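Local atomic coordinates of L-2,4-diaminobutyric acid acetyltransferase (Geobacillus sp., PDB entry 6SLL), a protein that catalyses the acetyl-coenzyme A-dependent acetylation of L-2,4-diaminobutyric acid, a step in the biosynthesis of the chemical chaperone ectoine. Residues T17-D28 against N58-E67. Residues are numbered along the deposited sequence; the frame is centred on the assembly and turned at random.
Sequences TEVVYRRPEARD and NDTCMIAEHE
The outermost strand of the GNAT sheet within this chain, 20-22, is paired antiparallel with strand 62-66, where V20 faces E65 and R22 faces I63 as hydrogen-bonded pairs. Each pair exchanges two backbone bonds, V20 N reaching E65 O at 2.8 Å. On the face bearing R22, a salt-bridge network of R22, E65 and D28 is laid over the strands. The R22 chain runs extended from CG to NE beside I63, whose CG2 lies 3.9 Å above the guanidinium plane. Side-on, NE binds E65 OE1 at 2.8 Å and NH2 binds OE2; both oxygens sit in the guanidinium plane, yet the carboxylate is met from above its own plane, the two planes being 62° apart. End-on, NH1 and NH2 grip D28; NH1 and E25 N reach D28 OD2 from opposite faces of the carboxylate plane. Replacing R22 by alanine would remove the guanidinium, and the E65 and D28 carboxylates would probably lose their close shared partner, keeping just long, weak pairs to R31. On the other face, A64 CB meets Y21 CE1 at 3.7 Å, and both side chains pack on helix 102-112. Beyond the strand, P24 packs its CG on C61 CB and its CB on I63 CD1. In one of its two conformers, N58 has CG between backbone N and carbonyl carbon (chi1 63°), which turns ND2 toward P24 O, 2.8 Å away. At the other end, T17 OG1 donates to E67 OE2 at 2.7 Å. This is the antiparallel pairing of the GNAT fold's first two strands, with helices 29-39 and 47-56 in their connection.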
ATOM      1  N   THR B  17      25.191  -3.736 -21.802  1.00 33.27           N
ATOM      2  CA  THR B  17      24.252  -2.601 -21.755  1.00 23.62           C
ATOM      3  C   THR B  17      24.009  -2.404 -20.294  1.00 20.79           C
ATOM      4  O   THR B  17      23.711  -3.323 -19.494  1.00 23.53           O
ATOM      5  CB  THR B  17      22.861  -3.014 -22.378  1.00 24.51           C
ATOM      6  OG1 THR B  17      23.010  -3.305 -23.772  1.00 29.69           O
ATOM      7  CG2 THR B  17      21.942  -1.881 -22.297  1.00 23.16           C
ATOM      8  N   GLU B  18      24.271  -1.168 -19.849  1.00 19.65           N
ATOM      9  CA  GLU B  18      24.056  -0.943 -18.452  1.00 18.82           C
ATOM     10  C   GLU B  18      22.592  -0.936 -18.050  1.00 15.66           C
ATOM     11  O   GLU B  18      21.648  -0.533 -18.773  1.00 17.45           O
ATOM     12  CB  GLU B  18      24.589   0.488 -18.074  1.00 23.06           C
ATOM     13  CG  GLU B  18      26.066   0.687 -18.251  1.00 28.29           C
ATOM     14  CD  GLU B  18      26.457   2.157 -17.962  1.00 35.91           C
ATOM     15  OE1 GLU B  18      26.530   2.498 -16.728  1.00 56.49           O
ATOM     16  OE2 GLU B  18      26.661   2.871 -18.907  1.00 77.30           O
ATOM     17  N   VAL B  19      22.328  -1.399 -16.833  1.00 16.60           N
ATOM     18  CA  VAL B  19      21.039  -1.313 -16.183  1.00 14.62           C
ATOM     19  C   VAL B  19      20.739   0.115 -15.899  1.00 15.38           C
ATOM     20  O   VAL B  19      21.598   0.917 -15.524  1.00 18.80           O
ATOM     21  CB  VAL B  19      21.033  -2.140 -14.890  1.00 15.80           C
ATOM     22  CG1 VAL B  19      19.713  -1.991 -14.131  1.00 14.74           C
ATOM     23  CG2 VAL B  19      21.293  -3.602 -15.168  1.00 18.64           C
ATOM     24  N   VAL B  20      19.477   0.534 -16.183  1.00 15.13           N
ATOM     25  CA  VAL B  20      19.055   1.888 -15.909  1.00 15.98           C
ATOM     26  C   VAL B  20      18.022   1.875 -14.764  1.00 12.62           C
ATOM     27  O   VAL B  20      17.195   1.005 -14.638  1.00 14.52           O
ATOM     28  CB  VAL B  20      18.753   2.596 -17.115  1.00 23.11           C
ATOM     29  CG1 VAL B  20      19.872   2.730 -18.117  1.00 31.33           C
ATOM     30  CG2 VAL B  20      17.675   1.977 -17.747  1.00 26.78           C
ATOM     31  N   TYR B  21      18.132   2.949 -13.974  1.00 12.22           N
ATOM     32  CA  TYR B  21      17.362   3.089 -12.717  1.00 13.64           C
ATOM     33  C   TYR B  21      16.454   4.271 -12.804  1.00 14.39           C
ATOM     34  O   TYR B  21      16.938   5.378 -13.230  1.00 19.36           O
ATOM     35  CB  TYR B  21      18.319   3.202 -11.517  1.00 13.87           C
ATOM     36  CG  TYR B  21      19.172   1.924 -11.358  1.00 12.41           C
ATOM     37  CD1 TYR B  21      18.700   0.835 -10.631  1.00 12.90           C
ATOM     38  CD2 TYR B  21      20.417   1.841 -11.936  1.00 13.24           C
ATOM     39  CE1 TYR B  21      19.447  -0.304 -10.494  1.00 12.60           C
ATOM     40  CE2 TYR B  21      21.127   0.666 -11.855  1.00 13.98           C
ATOM     41  CZ  TYR B  21      20.678  -0.420 -11.114  1.00 12.05           C
ATOM     42  OH  TYR B  21      21.340  -1.583 -10.989  1.00 12.91           O
ATOM     43  N   ARG B  22      15.218   4.168 -12.389  1.00 12.12           N
ATOM     44  CA  ARG B  22      14.295   5.303 -12.472  1.00 12.22           C
ATOM     45  C   ARG B  22      13.146   5.058 -11.450  1.00 11.18           C
ATOM     46  O   ARG B  22      12.919   3.970 -11.007  1.00 12.29           O
ATOM     47  CB  ARG B  22      13.656   5.450 -13.858  1.00 13.44           C
ATOM     48  CG  ARG B  22      12.819   4.274 -14.296  1.00 13.74           C
ATOM     49  CD  ARG B  22      12.261   4.469 -15.664  1.00 15.99           C
ATOM     50  NE  ARG B  22      11.549   3.236 -16.155  1.00 15.49           N
ATOM     51  CZ  ARG B  22      10.263   2.935 -15.906  1.00 13.96           C
ATOM     52  NH1 ARG B  22       9.560   3.708 -15.078  1.00 14.42           N
ATOM     53  NH2 ARG B  22       9.734   1.847 -16.371  1.00 14.87           N
ATOM     54  N   ARG B  23      12.399   6.122 -11.170  1.00 13.21           N
ATOM     55  CA  ARG B  23      11.197   5.893 -10.398  0.70 12.92           C
ATOM     56  C   ARG B  23      10.095   5.280 -11.267  1.00 12.39           C
ATOM     57  O   ARG B  23      10.046   5.484 -12.523  1.00 13.87           O
ATOM     58  CB  ARG B  23      10.732   7.185  -9.680  0.70 16.59           C
ATOM     59  CG  ARG B  23      10.033   8.092 -10.638  0.70 21.07           C
ATOM     60  CD  ARG B  23       9.572   9.404  -9.860  0.70 20.56           C
ATOM     61  NE  ARG B  23      10.639  10.046  -8.915  0.70 26.49           N
ATOM     62  CZ  ARG B  23      11.782  10.742  -9.096  0.70 45.27           C
ATOM     63  NH1 ARG B  23      11.913  10.917 -10.087  1.00 54.20           N
ATOM     64  NH2 ARG B  23      12.890  11.239  -8.440  1.00 54.26           N
ATOM     65  N   PRO B  24       9.250   4.496 -10.664  1.00 11.75           N
ATOM     66  CA  PRO B  24       8.127   3.933 -11.430  1.00 11.44           C
ATOM     67  C   PRO B  24       7.076   4.947 -11.736  1.00 10.65           C
ATOM     68  O   PRO B  24       7.075   6.046 -11.138  1.00 12.26           O
ATOM     69  CB  PRO B  24       7.588   2.855 -10.486  1.00 12.10           C
ATOM     70  CG  PRO B  24       7.849   3.396  -9.120  1.00 12.76           C
ATOM     71  CD  PRO B  24       9.226   4.092  -9.259  1.00 12.47           C
ATOM     72  N   GLU B  25       6.150   4.573 -12.587  1.00 11.13           N
ATOM     73  CA  GLU B  25       4.955   5.317 -12.904  1.00 11.95           C
ATOM     74  C   GLU B  25       3.763   4.343 -12.789  1.00 10.96           C
ATOM     75  O   GLU B  25       3.969   3.133 -12.818  1.00 11.28           O
ATOM     76  CB  GLU B  25       5.051   5.963 -14.276  1.00 14.31           C
ATOM     77  CG  GLU B  25       6.348   6.741 -14.467  1.00 19.66           C
ATOM     78  CD  GLU B  25       6.288   8.017 -13.692  1.00 28.61           C
ATOM     79  OE1 GLU B  25       5.147   8.485 -13.288  1.00 37.68           O
ATOM     80  OE2 GLU B  25       7.342   8.602 -13.447  1.00 35.94           O
ATOM     81  N   ALA B  26       2.559   4.915 -12.786  1.00 11.48           N
ATOM     82  CA  ALA B  26       1.367   4.048 -12.719  1.00 11.30           C
ATOM     83  C   ALA B  26       1.347   2.996 -13.819  1.00 11.01           C
ATOM     84  O   ALA B  26       0.973   1.840 -13.600  1.00 11.87           O
ATOM     85  CB  ALA B  26       0.114   4.873 -12.708  1.00 13.95           C
ATOM     86  N   ARG B  27       1.772   3.422 -15.036  1.00 12.01           N
ATOM     87  CA  ARG B  27       1.772   2.496 -16.177  1.00 13.25           C
ATOM     88  C   ARG B  27       2.696   1.274 -16.010  1.00 12.54           C
ATOM     89  O   ARG B  27       2.540   0.364 -16.818  1.00 13.86           O
ATOM     90  CB  ARG B  27       2.018   3.241 -17.449  1.00 15.73           C
ATOM     91  CG  ARG B  27       3.478   3.847 -17.558  1.00 21.35           C
ATOM     92  CD  ARG B  27       3.695   4.658 -18.848  1.00 27.08           C
ATOM     93  NE  ARG B  27       5.136   4.983 -19.002  1.00 33.24           N
ATOM     94  CZ  ARG B  27       5.518   5.656 -20.087  1.00 40.31           C
ATOM     95  NH1 ARG B  27       4.587   6.023 -20.931  1.00 36.97           N
ATOM     96  NH2 ARG B  27       6.764   6.016 -20.303  1.00 61.33           N
ATOM     97  N   ASP B  28       3.657   1.368 -15.091  1.00 11.16           N
ATOM     98  CA  ASP B  28       4.515   0.239 -14.827  1.00 10.91           C
ATOM     99  C   ASP B  28       3.823  -0.912 -14.012  1.00 10.70           C
ATOM    100  O   ASP B  28       4.436  -1.927 -13.763  1.00 11.44           O
ATOM    101  CB  ASP B  28       5.743   0.673 -14.123  1.00 10.99           C
ATOM    102  CG  ASP B  28       6.614   1.562 -14.943  1.00 11.68           C
ATOM    103  OD1 ASP B  28       6.889   1.277 -16.129  1.00 13.77           O
ATOM    104  OD2 ASP B  28       7.067   2.582 -14.370  1.00 13.49           O
ATOM    105  N   ASN B  58       5.547   6.968  -5.873  1.00  9.64           N
ATOM    106  CA  ASN B  58       6.716   6.674  -6.751  0.70 10.20           C
ATOM    107  C   ASN B  58       7.936   7.450  -6.351  1.00  9.96           C
ATOM    108  O   ASN B  58       9.047   7.055  -6.689  1.00 12.04           O
ATOM    109  CB  ASN B  58       6.422   6.839  -8.198  0.70 11.51           C
ATOM    110  CG  ASN B  58       6.070   8.203  -8.626  0.70 12.67           C
ATOM    111  OD1 ASN B  58       5.747   9.111  -7.862  0.70 14.30           O
ATOM    112  ND2 ASN B  58       6.147   8.419  -9.901  0.70 17.29           N
ATOM    113  N   ASP B  59       7.784   8.528  -5.575  1.00 10.03           N
ATOM    114  CA  ASP B  59       8.952   9.305  -5.094  1.00 10.66           C
ATOM    115  C   ASP B  59       9.857   8.490  -4.188  1.00 10.22           C
ATOM    116  O   ASP B  59      11.012   8.872  -4.022  1.00 11.98           O
ATOM    117  CB  ASP B  59       8.464  10.568  -4.371  1.00 12.14           C
ATOM    118  CG  ASP B  59       7.518  11.365  -5.261  1.00 13.03           C
ATOM    119  OD1 ASP B  59       6.310  11.051  -5.254  1.00 13.21           O
ATOM    120  OD2 ASP B  59       7.980  12.194  -6.002  1.00 15.70           O
ATOM    121  N   THR B  60       9.331   7.426  -3.602  1.00  8.83           N
ATOM    122  CA  THR B  60      10.074   6.557  -2.708  1.00  8.67           C
ATOM    123  C   THR B  60      10.090   5.112  -3.222  1.00  8.24           C
ATOM    124  O   THR B  60      10.213   4.210  -2.372  1.00  9.90           O
ATOM    125  CB  THR B  60       9.529   6.649  -1.276  1.00 10.33           C
ATOM    126  OG1 THR B  60       8.147   6.275  -1.246  1.00  9.95           O
ATOM    127  CG2 THR B  60       9.692   8.004  -0.689  1.00 10.87           C
ATOM    128  N   CYS B  61       9.991   4.916  -4.535  1.00  9.19           N
ATOM    129  CA  CYS B  61      10.127   3.580  -5.113  1.00  9.13           C
ATOM    130  C   CYS B  61      11.179   3.623  -6.211  1.00  9.12           C
ATOM    131  O   CYS B  61      11.556   4.714  -6.702  1.00 10.65           O
ATOM    132  CB  CYS B  61       8.782   3.098  -5.705  1.00  9.20           C
ATOM    133  SG  CYS B  61       7.479   2.845  -4.503  1.00  9.67           S
ATOM    134  N   MET B  62      11.614   2.478  -6.681  0.50  9.76           N
ATOM    135  CA  MET B  62      12.685   2.361  -7.674  0.50 10.03           C
ATOM    136  C   MET B  62      12.373   1.215  -8.639  0.50  9.50           C
ATOM    137  O   MET B  62      11.826   0.170  -8.211  0.50 10.02           O
ATOM    138  CB  MET B  62      14.023   1.995  -6.928  0.50 11.67           C
ATOM    139  CG  MET B  62      15.254   2.006  -7.639  0.50 11.01           C
ATOM    140  SD  MET B  62      15.554   3.617  -8.584  0.50 14.08           S
ATOM    141  CE  MET B  62      15.566   4.490  -7.063  0.50 13.43           C
ATOM    142  N   ILE B  63      12.714   1.441  -9.908  1.00  9.79           N
ATOM    143  CA  ILE B  63      12.760   0.388 -10.955  1.00 10.63           C
ATOM    144  C   ILE B  63      14.121   0.284 -11.542  1.00  9.95           C
ATOM    145  O   ILE B  63      14.815   1.291 -11.694  1.00 11.71           O
ATOM    146  CB  ILE B  63      11.722   0.765 -12.097  1.00 13.18           C
ATOM    147  CG1 ILE B  63      10.309   0.228 -11.683  1.00 18.32           C
ATOM    148  CG2 ILE B  63      12.124   0.256 -13.491  1.00 15.04           C
ATOM    149  CD1 ILE B  63       9.239   0.454 -12.644  1.00 20.40           C
ATOM    150  N   ALA B  64      14.496  -0.943 -11.883  1.00 10.10           N
ATOM    151  CA  ALA B  64      15.663  -1.222 -12.710  1.00 10.25           C
ATOM    152  C   ALA B  64      15.230  -1.866 -13.978  1.00  9.89           C
ATOM    153  O   ALA B  64      14.390  -2.772 -14.003  1.00 10.20           O
ATOM    154  CB  ALA B  64      16.612  -2.174 -11.969  1.00 11.08           C
ATOM    155  N   GLU B  65      15.791  -1.366 -15.108  1.00 11.05           N
ATOM    156  CA  GLU B  65      15.472  -1.896 -16.435  1.00 11.92           C
ATOM    157  C   GLU B  65      16.755  -2.286 -17.164  1.00 12.17           C
ATOM    158  O   GLU B  65      17.777  -1.593 -17.009  1.00 13.95           O
ATOM    159  CB  GLU B  65      14.774  -0.900 -17.281  1.00 14.92           C
ATOM    160  CG  GLU B  65      13.383  -0.773 -16.891  1.00 16.53           C
ATOM    161  CD  GLU B  65      12.639   0.469 -17.522  1.00 17.91           C
ATOM    162  OE1 GLU B  65      13.228   1.490 -17.596  1.00 22.84           O
ATOM    163  OE2 GLU B  65      11.528   0.325 -17.985  1.00 20.49           O
ATOM    164  N   HIS B  66      16.688  -3.337 -17.928  1.00 12.53           N
ATOM    165  CA  HIS B  66      17.849  -3.786 -18.734  1.00 13.91           C
ATOM    166  C   HIS B  66      17.319  -4.188 -20.085  1.00 14.58           C
ATOM    167  O   HIS B  66      16.441  -5.053 -20.181  1.00 15.05           O
ATOM    168  CB  HIS B  66      18.553  -4.911 -18.045  1.00 15.52           C
ATOM    169  CG  HIS B  66      19.761  -5.411 -18.858  1.00 15.03           C
ATOM    170  ND1 HIS B  66      19.740  -6.626 -19.458  1.00 20.68           N
ATOM    171  CD2 HIS B  66      20.961  -4.867 -19.095  1.00 17.98           C
ATOM    172  CE1 HIS B  66      20.880  -6.757 -20.119  1.00 22.11           C
ATOM    173  NE2 HIS B  66      21.645  -5.736 -19.860  1.00 20.35           N
ATOM    174  N   GLU B  67      17.808  -3.544 -21.152  1.00 15.39           N
ATOM    175  CA  GLU B  67      17.460  -3.833 -22.504  1.00 18.36           C
ATOM    176  C   GLU B  67      15.945  -3.889 -22.644  1.00 18.14           C
ATOM    177  O   GLU B  67      15.389  -4.733 -23.350  1.00 19.32           O
ATOM    178  CB  GLU B  67      18.174  -5.091 -22.993  1.00 19.67           C
ATOM    179  CG  GLU B  67      19.704  -4.869 -23.115  1.00 23.25           C
ATOM    180  CD  GLU B  67      20.480  -6.018 -23.682  1.00 27.38           C
ATOM    181  OE1 GLU B  67      19.929  -7.155 -23.654  1.00 33.64           O
ATOM    182  OE2 GLU B  67      21.696  -5.686 -23.941  1.00 31.34           O
TER
HETATM  183  O   HOH W   1      24.083  -6.339 -21.048  1.00 32.21           O
HETATM  184  O   HOH W   2      19.186  -1.030 -20.229  1.00 17.17           O
HETATM  185  O   HOH W   3      15.093   2.535 -15.704  1.00 27.52           O
HETATM  186  O   HOH W   4       5.091  10.423 -11.795  1.00 44.29           O